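Local coordinates for putative extracellular solute-binding protein (Bordetella bronchiseptica, PDB 4P56) that binds mandelate and, as a periplasmic TRAP solute-binding protein, probably delivers it or a related aromatic acid to a membrane transporter for uptake, at residues 113-124 with 331-340; 148-158 with 222-233. All blocks are in the same frame, centred on the assembly; numbering follows the deposited sequence.

Interaction 1: residues 113-124 with 331-340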
loop_
_atom_site.group_PDB
_atom_site.type_symbol
_atom_site.label_atom_id
_atom_site.label_comp_id
_atom_site.label_asym_id
_atom_site.label_seq_id
_atom_site.Cartn_x
_atom_site.Cartn_y
_atom_site.Cartn_z
ATOM N N THR A 113 -3.094 3.759 -11.520
ATOM C CA THR A 113 -1.728 3.254 -11.363
ATOM C C THR A 113 -1.209 3.535 -9.970
ATOM O O THR A 113 -1.724 4.405 -9.277
ATOM C CB THR A 113 -0.742 3.841 -12.413
ATOM O OG1 THR A 113 -0.453 5.222 -12.125
ATOM C CG2 THR A 113 -1.287 3.680 -13.853
ATOM N N ALA A 114 -0.194 2.774 -9.550
ATOM C CA ALA A 114 0.485 3.056 -8.302
ATOM C C ALA A 114 1.202 4.405 -8.368
ATOM O O ALA A 114 1.310 5.092 -7.357
ATOM C CB ALA A 114 1.488 1.973 -7.993
ATOM N N THR A 115 1.724 4.772 -9.537
ATOM C CA THR A 115 2.450 6.034 -9.656
ATOM C C THR A 115 1.568 7.233 -9.383
ATOM O O THR A 115 1.891 8.087 -8.535
ATOM C CB THR A 115 3.155 6.160 -11.019
ATOM O OG1 THR A 115 4.169 5.157 -11.103
ATOM C CG2 THR A 115 3.831 7.553 -11.175
ATOM N N SER A 116 0.455 7.339 -10.093
ATOM C CA SER A 116 -0.441 8.473 -9.880
ATOM C C SER A 116 -0.984 8.532 -8.435
ATOM O O SER A 116 -0.952 9.596 -7.781
ATOM C CB SER A 116 -1.583 8.429 -10.911
ATOM O OG SER A 116 -2.387 7.287 -10.658
ATOM N N ARG A 117 -1.427 7.389 -7.913
ATOM C CA ARG A 117 -1.963 7.328 -6.534
ATOM C C ARG A 117 -0.921 7.664 -5.462
ATOM O O ARG A 117 -1.240 8.327 -4.464
ATOM C CB ARG A 117 -2.530 5.944 -6.250
ATOM C CG ARG A 117 -3.465 5.895 -5.069
ATOM C CD ARG A 117 -3.852 4.441 -4.743
ATOM N NE ARG A 117 -4.589 3.760 -5.794
ATOM C CZ ARG A 117 -5.916 3.803 -5.913
ATOM N NH1 ARG A 117 -6.652 4.540 -5.083
ATOM N NH2 ARG A 117 -6.509 3.123 -6.869
ATOM N N SER A 118 0.311 7.190 -5.651
ATOM C CA SER A 118 1.381 7.469 -4.703
ATOM C C SER A 118 1.667 8.965 -4.648
ATOM O O SER A 118 1.758 9.563 -3.581
ATOM C CB SER A 118 2.682 6.756 -5.111
ATOM O OG SER A 118 2.556 5.349 -5.034
ATOM N N ILE A 119 1.849 9.566 -5.813
ATOM C CA ILE A 119 2.192 10.979 -5.870
ATOM C C ILE A 119 1.064 11.803 -5.274
ATOM O O ILE A 119 1.306 12.673 -4.451
ATOM C CB ILE A 119 2.478 11.432 -7.304
ATOM C CG1 ILE A 119 3.805 10.838 -7.752
ATOM C CG2 ILE A 119 2.549 12.956 -7.373
ATOM C CD1 ILE A 119 3.987 10.835 -9.222
ATOM N N ALA A 120 -0.166 11.517 -5.675
ATOM C CA ALA A 120 -1.301 12.292 -5.195
ATOM C C ALA A 120 -1.534 12.041 -3.711
ATOM O O ALA A 120 -1.864 12.964 -2.957
ATOM C CB ALA A 120 -2.565 11.973 -6.023
ATOM N N ALA A 121 -1.318 10.814 -3.258
ATOM C CA ALA A 121 -1.500 10.523 -1.832
ATOM C C ALA A 121 -0.506 11.292 -0.978
ATOM O O ALA A 121 -0.882 11.905 0.016
ATOM C CB ALA A 121 -1.378 9.041 -1.552
ATOM N N TRP A 122 0.771 11.228 -1.332
ATOM C CA TRP A 122 1.780 11.970 -0.583
ATOM C C TRP A 122 1.534 13.472 -0.639
ATOM O O TRP A 122 1.622 14.152 0.375
ATOM C CB TRP A 122 3.209 11.671 -1.056
ATOM C CG TRP A 122 4.139 12.668 -0.448
ATOM C CD1 TRP A 122 4.759 13.702 -1.068
ATOM C CD2 TRP A 122 4.479 12.764 0.946
ATOM N NE1 TRP A 122 5.478 14.437 -0.147
ATOM C CE2 TRP A 122 5.318 13.878 1.096
ATOM C CE3 TRP A 122 4.142 12.002 2.081
ATOM C CZ2 TRP A 122 5.841 14.259 2.336
ATOM C CZ3 TRP A 122 4.636 12.379 3.310
ATOM C CH2 TRP A 122 5.492 13.495 3.438
ATOM N N ASP A 123 1.279 14.007 -1.817
ATOM C CA ASP A 123 1.142 15.452 -1.943
ATOM C C ASP A 123 -0.012 15.901 -1.040
ATOM O O ASP A 123 0.067 16.936 -0.374
ATOM C CB ASP A 123 0.897 15.875 -3.397
ATOM C CG ASP A 123 2.179 15.879 -4.253
ATOM O OD1 ASP A 123 3.287 15.805 -3.692
ATOM O OD2 ASP A 123 2.085 15.976 -5.505
ATOM N N THR A 124 -1.071 15.104 -0.985
ATOM C CA THR A 124 -2.263 15.485 -0.209
ATOM C C THR A 124 -1.927 15.395 1.288
ATOM O O THR A 124 -2.248 16.312 2.065
ATOM C CB THR A 124 -3.435 14.564 -0.554
ATOM O OG1 THR A 124 -3.781 14.716 -1.955
ATOM C CG2 THR A 124 -4.647 14.869 0.303
ATOM N N SER A 331 -8.471 17.979 -3.431
ATOM C CA SER A 331 -7.134 18.134 -3.946
ATOM C C SER A 331 -6.600 16.806 -4.491
ATOM O O SER A 331 -6.037 16.736 -5.592
ATOM C CB SER A 331 -6.236 18.622 -2.816
ATOM O OG SER A 331 -4.924 18.877 -3.287
ATOM N N PHE A 332 -6.761 15.756 -3.696
ATOM C CA PHE A 332 -6.332 14.435 -4.125
ATOM C C PHE A 332 -7.018 14.046 -5.446
ATOM O O PHE A 332 -6.370 13.541 -6.337
ATOM C CB PHE A 332 -6.615 13.391 -3.072
ATOM C CG PHE A 332 -6.434 11.977 -3.559
ATOM C CD1 PHE A 332 -5.163 11.397 -3.630
ATOM C CD2 PHE A 332 -7.537 11.209 -3.909
ATOM C CE1 PHE A 332 -5.001 10.089 -4.065
ATOM C CE2 PHE A 332 -7.373 9.887 -4.350
ATOM C CZ PHE A 332 -6.109 9.331 -4.418
ATOM N N ARG A 333 -8.326 14.264 -5.547
ATOM C CA ARG A 333 -9.075 13.821 -6.729
ATOM C C ARG A 333 -8.661 14.572 -7.946
ATOM O O ARG A 333 -8.591 13.994 -9.042
ATOM C CB ARG A 333 -10.585 13.958 -6.522
ATOM C CG ARG A 333 -11.065 12.892 -5.576
ATOM C CD ARG A 333 -12.479 13.081 -5.096
ATOM N NE ARG A 333 -12.829 11.849 -4.425
ATOM C CZ ARG A 333 -13.928 11.644 -3.716
ATOM N NH1 ARG A 333 -14.823 12.622 -3.559
ATOM N NH2 ARG A 333 -14.110 10.448 -3.163
ATOM N N ALA A 334 -8.416 15.868 -7.779
ATOM C CA ALA A 334 -8.041 16.689 -8.920
ATOM C C ALA A 334 -6.670 16.254 -9.393
ATOM O O ALA A 334 -6.418 16.114 -10.590
ATOM C CB ALA A 334 -8.017 18.141 -8.542
ATOM N N GLU A 335 -5.791 15.997 -8.442
ATOM C CA GLU A 335 -4.414 15.678 -8.795
ATOM C C GLU A 335 -4.278 14.289 -9.444
ATOM O O GLU A 335 -3.541 14.122 -10.425
ATOM C CB GLU A 335 -3.521 15.787 -7.569
ATOM C CG GLU A 335 -2.067 15.467 -7.880
ATOM C CD GLU A 335 -1.154 15.686 -6.691
ATOM O OE1 GLU A 335 -1.650 16.129 -5.625
ATOM O OE2 GLU A 335 0.058 15.422 -6.838
ATOM N N ILE A 336 -4.996 13.296 -8.929
ATOM C CA ILE A 336 -4.893 11.940 -9.484
ATOM C C ILE A 336 -5.561 11.850 -10.867
ATOM O O ILE A 336 -5.051 11.174 -11.767
ATOM C CB ILE A 336 -5.402 10.843 -8.486
ATOM C CG1 ILE A 336 -4.793 9.466 -8.830
ATOM C CG2 ILE A 336 -6.906 10.791 -8.500
ATOM C CD1 ILE A 336 -5.043 8.378 -7.780
ATOM N N LYS A 337 -6.653 12.584 -11.056
ATOM C CA LYS A 337 -7.351 12.651 -12.340
ATOM C C LYS A 337 -6.407 13.240 -13.392
ATOM O O LYS A 337 -6.271 12.693 -14.487
ATOM C CB LYS A 337 -8.621 13.502 -12.176
ATOM C CG LYS A 337 -9.623 13.482 -13.317
ATOM C CD LYS A 337 -10.721 14.526 -13.051
ATOM C CE LYS A 337 -11.492 14.888 -14.321
ATOM N NZ LYS A 337 -12.311 16.146 -14.156
ATOM N N GLN A 338 -5.715 14.317 -13.037
ATOM C CA GLN A 338 -4.722 14.929 -13.924
ATOM C C GLN A 338 -3.514 14.007 -14.202
ATOM O O GLN A 338 -3.111 13.794 -15.359
ATOM C CB GLN A 338 -4.236 16.228 -13.290
ATOM C CG GLN A 338 -3.108 16.902 -14.054
ATOM C CD GLN A 338 -2.996 18.387 -13.727
ATOM O OE1 GLN A 338 -4.005 19.066 -13.503
ATOM N NE2 GLN A 338 -1.768 18.897 -13.686
ATOM N N LEU A 339 -2.906 13.476 -13.150
ATOM C CA LEU A 339 -1.826 12.510 -13.348
ATOM C C LEU A 339 -2.249 11.340 -14.260
ATOM O O LEU A 339 -1.530 10.968 -15.196
ATOM C CB LEU A 339 -1.341 11.996 -11.991
ATOM C CG LEU A 339 -0.581 13.066 -11.202
ATOM C CD1 LEU A 339 -0.344 12.615 -9.765
ATOM C CD2 LEU A 339 0.738 13.358 -11.903
ATOM N N ASP A 340 -3.410 10.764 -13.987
ATOM C CA ASP A 340 -3.916 9.638 -14.751
ATOM C C ASP A 340 -4.144 10.007 -16.221
ATOM O O ASP A 340 -4.183 9.126 -17.099
ATOM C CB ASP A 340 -5.195 9.098 -14.113
ATOM C CG ASP A 340 -4.913 8.074 -13.040
ATOM O OD1 ASP A 340 -3.747 7.614 -12.927
ATOM O OD2 ASP A 340 -5.859 7.702 -12.333
HETATM O O HOH W 1 -3.088 16.888 -3.372
#
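Glu-335 lies against the helical turn of Ala-120 and Asp-123, where residues 114-124 and 331-340 run nearly antiparallel, at 151°. Its CB leaves CA toward the neighbouring helix, CG stands anti to the backbone N (chi1 -180°), and the chain runs on extended, which carries the carboxylate across that helix. CG passes Ala-120 CB at 4.0 Å, and CD lies 3.7 Å from Ala-120 CA. At the tip the two oxygens part company: OE1 rests 3.4 Å from Asp-123 CB and accepts from a water that also donates to Thr-124 OG1 and is bonded to Ser-331 OG, while OE2 touches Ile-119 CG2 and comes within 2.5 Å of Asp-123 OD2. The two carboxylate planes are nearly coplanar, 23° apart.

Ala-120 is a knob in the hole formed by Phe-332, Glu-335, Ile-336 and Leu-339, its CB 3.6 Å from Phe-332 CD1. The Phe-332 ring reciprocates among Arg-117, Ala-120, Ala-121 and Thr-124, and meets Phe-104 edge-to-face. Farther along, Ser-116 OG donates to Asp-340 OD1 over 2.7 Å, arriving from above the carboxylate plane; Asp-340 OD2 accepts from Asp-112 N.

Arg-264 forms a salt bridge with Asp-123 and a long, weak ion pair with Glu-335. With their oxygens so close, one of the two acids probably holds a proton and donates it to the other, Arg-264 offsetting the remaining charge beside the knobs-into-holes packing.

Interaction 2: residues 148-158 with 222-233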
loop_
_atom_site.group_PDB
_atom_site.type_symbol
_atom_site.label_atom_id
_atom_site.label_comp_id
_atom_site.label_asym_id
_atom_site.label_seq_id
_atom_site.Cartn_x
_atom_site.Cartn_y
_atom_site.Cartn_z
ATOM N N PRO A 148 -3.906 -0.883 -8.497
ATOM C CA PRO A 148 -5.305 -1.267 -8.367
ATOM C C PRO A 148 -5.430 -2.639 -7.721
ATOM O O PRO A 148 -4.777 -3.588 -8.169
ATOM C CB PRO A 148 -5.790 -1.365 -9.818
ATOM C CG PRO A 148 -4.823 -0.613 -10.624
ATOM C CD PRO A 148 -3.542 -0.514 -9.879
ATOM N N GLY A 149 -6.263 -2.729 -6.695
ATOM C CA GLY A 149 -6.511 -3.991 -6.010
ATOM C C GLY A 149 -7.413 -4.879 -6.853
ATOM O O GLY A 149 -8.329 -4.413 -7.552
ATOM N N ILE A 150 -7.140 -6.167 -6.789
ATOM C CA ILE A 150 -7.873 -7.158 -7.564
ATOM C C ILE A 150 -8.474 -8.194 -6.629
ATOM O O ILE A 150 -7.892 -8.511 -5.593
ATOM C CB ILE A 150 -6.909 -7.872 -8.509
ATOM C CG1 ILE A 150 -6.398 -6.867 -9.546
ATOM C CG2 ILE A 150 -7.623 -9.064 -9.158
ATOM C CD1 ILE A 150 -5.292 -7.393 -10.470
ATOM N N ALA A 151 -9.637 -8.730 -6.984
ATOM C CA ALA A 151 -10.210 -9.798 -6.200
ATOM C C ALA A 151 -9.789 -11.157 -6.764
ATOM O O ALA A 151 -10.319 -11.605 -7.790
ATOM C CB ALA A 151 -11.749 -9.686 -6.162
ATOM N N PHE A 152 -8.857 -11.815 -6.077
ATOM C CA PHE A 152 -8.387 -13.141 -6.488
ATOM C C PHE A 152 -9.041 -14.241 -5.654
ATOM O O PHE A 152 -9.135 -14.140 -4.414
ATOM C CB PHE A 152 -6.881 -13.273 -6.272
ATOM C CG PHE A 152 -6.045 -12.401 -7.146
ATOM C CD1 PHE A 152 -5.892 -12.683 -8.493
ATOM C CD2 PHE A 152 -5.352 -11.321 -6.603
ATOM C CE1 PHE A 152 -5.086 -11.902 -9.300
ATOM C CE2 PHE A 152 -4.527 -10.530 -7.420
ATOM C CZ PHE A 152 -4.387 -10.821 -8.756
ATOM N N THR A 153 -9.461 -15.316 -6.319
ATOM C CA THR A 153 -9.997 -16.465 -5.597
ATOM C C THR A 153 -9.472 -17.781 -6.149
ATOM O O THR A 153 -9.091 -17.893 -7.316
ATOM C CB THR A 153 -11.493 -16.529 -5.679
ATOM O OG1 THR A 153 -11.866 -16.469 -7.053
ATOM C CG2 THR A 153 -12.117 -15.381 -4.921
ATOM N N THR A 154 -9.493 -18.786 -5.292
ATOM C CA THR A 154 -8.907 -20.076 -5.607
ATOM C C THR A 154 -9.818 -20.830 -6.567
ATOM O O THR A 154 -9.355 -21.308 -7.587
ATOM C CB THR A 154 -8.667 -20.867 -4.330
ATOM O OG1 THR A 154 -7.724 -20.150 -3.516
ATOM C CG2 THR A 154 -8.163 -22.286 -4.640
ATOM N N SER A 155 -11.115 -20.896 -6.276
ATOM C CA SER A 155 -12.008 -21.735 -7.070
ATOM C C SER A 155 -13.373 -21.110 -7.368
ATOM O O SER A 155 -14.183 -21.685 -8.093
ATOM C CB SER A 155 -12.218 -23.057 -6.339
ATOM O OG SER A 155 -12.906 -22.826 -5.117
ATOM N N LYS A 156 -13.638 -19.936 -6.818
ATOM C CA LYS A 156 -14.961 -19.344 -6.934
ATOM C C LYS A 156 -14.903 -18.050 -7.723
ATOM O O LYS A 156 -14.326 -17.074 -7.264
ATOM C CB LYS A 156 -15.522 -19.065 -5.541
ATOM C CG LYS A 156 -15.770 -20.329 -4.738
ATOM C CD LYS A 156 -16.336 -20.014 -3.348
ATOM C CE LYS A 156 -16.808 -21.289 -2.643
ATOM N NZ LYS A 156 -15.682 -22.232 -2.330
ATOM N N PRO A 157 -15.506 -18.033 -8.913
ATOM C CA PRO A 157 -15.486 -16.813 -9.712
ATOM C C PRO A 157 -16.302 -15.713 -9.072
ATOM O O PRO A 157 -17.277 -15.972 -8.351
ATOM C CB PRO A 157 -16.115 -17.241 -11.035
ATOM C CG PRO A 157 -16.981 -18.403 -10.696
ATOM C CD PRO A 157 -16.316 -19.097 -9.541
ATOM N N VAL A 158 -15.878 -14.480 -9.306
ATOM C CA VAL A 158 -16.606 -13.319 -8.813
ATOM C C VAL A 158 -17.092 -12.499 -9.999
ATOM O O VAL A 158 -16.340 -11.711 -10.564
ATOM C CB VAL A 158 -15.732 -12.415 -7.910
ATOM C CG1 VAL A 158 -16.562 -11.229 -7.390
ATOM C CG2 VAL A 158 -15.160 -13.203 -6.746
ATOM N N ILE A 222 -2.201 -21.668 -7.366
ATOM C CA ILE A 222 -3.362 -21.895 -6.507
ATOM C C ILE A 222 -4.578 -21.090 -6.989
ATOM O O ILE A 222 -5.692 -21.606 -7.112
ATOM C CB ILE A 222 -3.070 -21.421 -5.078
ATOM C CG1 ILE A 222 -1.953 -22.261 -4.437
ATOM C CG2 ILE A 222 -4.329 -21.478 -4.249
ATOM C CD1 ILE A 222 -1.400 -21.628 -3.158
ATOM N N ILE A 223 -4.356 -19.804 -7.199
ATOM C CA ILE A 223 -5.403 -18.894 -7.649
ATOM C C ILE A 223 -5.806 -19.239 -9.091
ATOM O O ILE A 223 -4.956 -19.309 -9.970
ATOM C CB ILE A 223 -4.917 -17.434 -7.590
ATOM C CG1 ILE A 223 -4.644 -16.997 -6.145
ATOM C CG2 ILE A 223 -5.908 -16.480 -8.253
ATOM C CD1 ILE A 223 -5.856 -17.005 -5.217
ATOM N N ARG A 224 -7.099 -19.461 -9.321
ATOM C CA ARG A 224 -7.610 -19.714 -10.670
ATOM C C ARG A 224 -8.598 -18.658 -11.186
ATOM O O ARG A 224 -9.121 -18.794 -12.290
ATOM C CB ARG A 224 -8.309 -21.083 -10.747
ATOM C CG ARG A 224 -7.486 -22.243 -10.224
ATOM C CD ARG A 224 -6.199 -22.441 -11.010
ATOM N NE ARG A 224 -6.436 -22.536 -12.446
ATOM C CZ ARG A 224 -6.587 -23.668 -13.141
ATOM N NH1 ARG A 224 -6.524 -24.866 -12.556
ATOM N NH2 ARG A 224 -6.793 -23.596 -14.451
ATOM N N HIS A 225 -8.866 -17.630 -10.386
ATOM C CA HIS A 225 -9.900 -16.657 -10.727
ATOM C C HIS A 225 -9.472 -15.275 -10.288
ATOM O O HIS A 225 -8.867 -15.110 -9.227
ATOM C CB HIS A 225 -11.212 -17.024 -10.039
ATOM C CG HIS A 225 -11.728 -18.385 -10.409
ATOM N ND1 HIS A 225 -12.557 -18.607 -11.488
ATOM C CD2 HIS A 225 -11.538 -19.594 -9.829
ATOM C CE1 HIS A 225 -12.845 -19.895 -11.564
ATOM N NE2 HIS A 225 -12.227 -20.519 -10.579
ATOM N N ALA A 226 -9.745 -14.286 -11.123
ATOM C CA ALA A 226 -9.443 -12.899 -10.778
ATOM C C ALA A 226 -10.490 -11.985 -11.390
ATOM O O ALA A 226 -10.832 -12.138 -12.575
ATOM C CB ALA A 226 -8.050 -12.500 -11.304
ATOM N N THR A 227 -10.947 -11.006 -10.612
ATOM C CA THR A 227 -11.854 -9.974 -11.119
ATOM C C THR A 227 -11.232 -8.621 -10.911
ATOM O O THR A 227 -10.875 -8.255 -9.802
ATOM C CB THR A 227 -13.228 -10.034 -10.441
ATOM O OG1 THR A 227 -13.808 -11.317 -10.729
ATOM C CG2 THR A 227 -14.148 -8.912 -10.980
ATOM N N GLU A 228 -11.060 -7.904 -12.007
ATOM C CA GLU A 228 -10.450 -6.592 -11.977
ATOM C C GLU A 228 -11.542 -5.558 -12.061
ATOM O O GLU A 228 -12.606 -5.809 -12.613
ATOM C CB GLU A 228 -9.505 -6.413 -13.154
ATOM C CG GLU A 228 -8.322 -7.357 -13.161
ATOM C CD GLU A 228 -7.406 -7.030 -14.303
ATOM O OE1 GLU A 228 -7.596 -7.610 -15.384
ATOM O OE2 GLU A 228 -6.536 -6.136 -14.145
ATOM N N PHE A 229 -11.248 -4.383 -11.516
ATOM C CA PHE A 229 -12.201 -3.295 -11.427
ATOM C C PHE A 229 -11.518 -2.025 -11.918
ATOM O O PHE A 229 -10.366 -1.770 -11.569
ATOM C CB PHE A 229 -12.566 -3.084 -9.962
ATOM C CG PHE A 229 -13.418 -4.173 -9.372
ATOM C CD1 PHE A 229 -12.846 -5.338 -8.896
ATOM C CD2 PHE A 229 -14.790 -4.015 -9.280
ATOM C CE1 PHE A 229 -13.620 -6.322 -8.349
ATOM C CE2 PHE A 229 -15.564 -4.999 -8.743
ATOM C CZ PHE A 229 -14.972 -6.156 -8.261
ATOM N N PRO A 230 -12.234 -1.204 -12.685
ATOM C CA PRO A 230 -11.648 0.052 -13.136
ATOM C C PRO A 230 -11.258 0.935 -11.970
ATOM O O PRO A 230 -12.076 1.224 -11.096
ATOM C CB PRO A 230 -12.769 0.688 -13.964
ATOM C CG PRO A 230 -13.548 -0.488 -14.479
ATOM C CD PRO A 230 -13.539 -1.460 -13.319
ATOM N N GLY A 231 -9.997 1.357 -11.974
ATOM C CA GLY A 231 -9.460 2.204 -10.926
ATOM C C GLY A 231 -9.222 1.452 -9.638
ATOM O O GLY A 231 -8.926 2.066 -8.602
ATOM N N GLY A 232 -9.369 0.125 -9.687
ATOM C CA GLY A 232 -9.089 -0.708 -8.537
ATOM C C GLY A 232 -10.276 -0.941 -7.614
ATOM O O GLY A 232 -11.123 -0.081 -7.416
ATOM N N LEU A 233 -10.315 -2.122 -7.018
ATOM C CA LEU A 233 -11.327 -2.426 -6.030
ATOM C C LEU A 233 -11.040 -1.687 -4.735
ATOM O O LEU A 233 -11.962 -1.348 -3.976
ATOM C CB LEU A 233 -11.388 -3.932 -5.784
ATOM C CG LEU A 233 -12.394 -4.416 -4.735
ATOM C CD1 LEU A 233 -13.824 -3.996 -5.101
ATOM C CD2 LEU A 233 -12.323 -5.911 -4.541
HETATM O O HOH W 2 -8.616 -4.177 -10.250
HETATM O O HOH W 3 -13.341 -14.155 -10.567
#
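Ala-151 and Thr-227 form the antiparallel hydrogen-bonded pair at the centre of this contact, each using both its N-H and its carbonyl: Ala-151 N donates to Thr-227 O over 3.1 Å, and Thr-227 N to Ala-151 O over 3.0 Å. Past the paired strands, Leu-233 N gives a straight bond to Gly-149 O (172°). That carbonyl also accepts a hydrogen bond from a water, which in turn accepts from Phe-229 N and so bridges the strands where they part. Between Phe-229 and Leu-233, a type II turn from Phe-229 to Gly-232 brings Gly-232 CA against Pro-148 CB.

At the other end Thr-153 N donates to His-225 O, and Thr-153 O accepts from Arg-224 N and, weakly, from His-225 N. Arg-224 and His-225 thus both face Thr-153 in a classic beta bulge. Thr-153 OG1, set between its backbone N and carbonyl carbon (chi1 53°), donates to Lys-156 O over 2.5 Å and lies 3.1 Å from His-225 CB. This bond closes the bend after the strand, which runs beside the imidazole, Lys-156 C and Pro-157 N lying over one of its faces.

Thr-227 OG1 donates to Val-158 O over 2.6 Å, in the carbonyl plane on a lone pair, and accepts from a water that also accepts from Val-158 N. On the face opposite Thr-227, Ala-226 CB touches Phe-152 CD1 at 3.5 Å, while Ile-150 CG2 lies over the centre of the Phe-152 ring. Glu-228 runs beside Ile-150, pointing the same way, and its charged end turns to Arg-282.

Strands 206-210 and 291-294 flank the pair, placing it inside the mixed sheet of one lobe of a family 7 solute-binding protein.

How the interactions relate
Among these segments the chain, followed from the N terminus, reaches helix 114-129 first; its partner, helix 325-340, lies at the far C-terminal end, so interaction 1 closes a loop of some two hundred residues. Interaction 2 is nested wholly inside it: strand 149-153 comes after that helix and strand 139-145, and is met by strand 225-228 before the long helix 263-285. One contact therefore fastens the C-terminal helix back onto an earlier helix, whereas the other joins strands within the mixed sheet. Their centres are 24 Å apart, yet they meet where Arg-117 NH2 makes a weak hydrogen bond to Gly-231 O. The bound mandelate lies about 11 Å from the Arg-117 side chain.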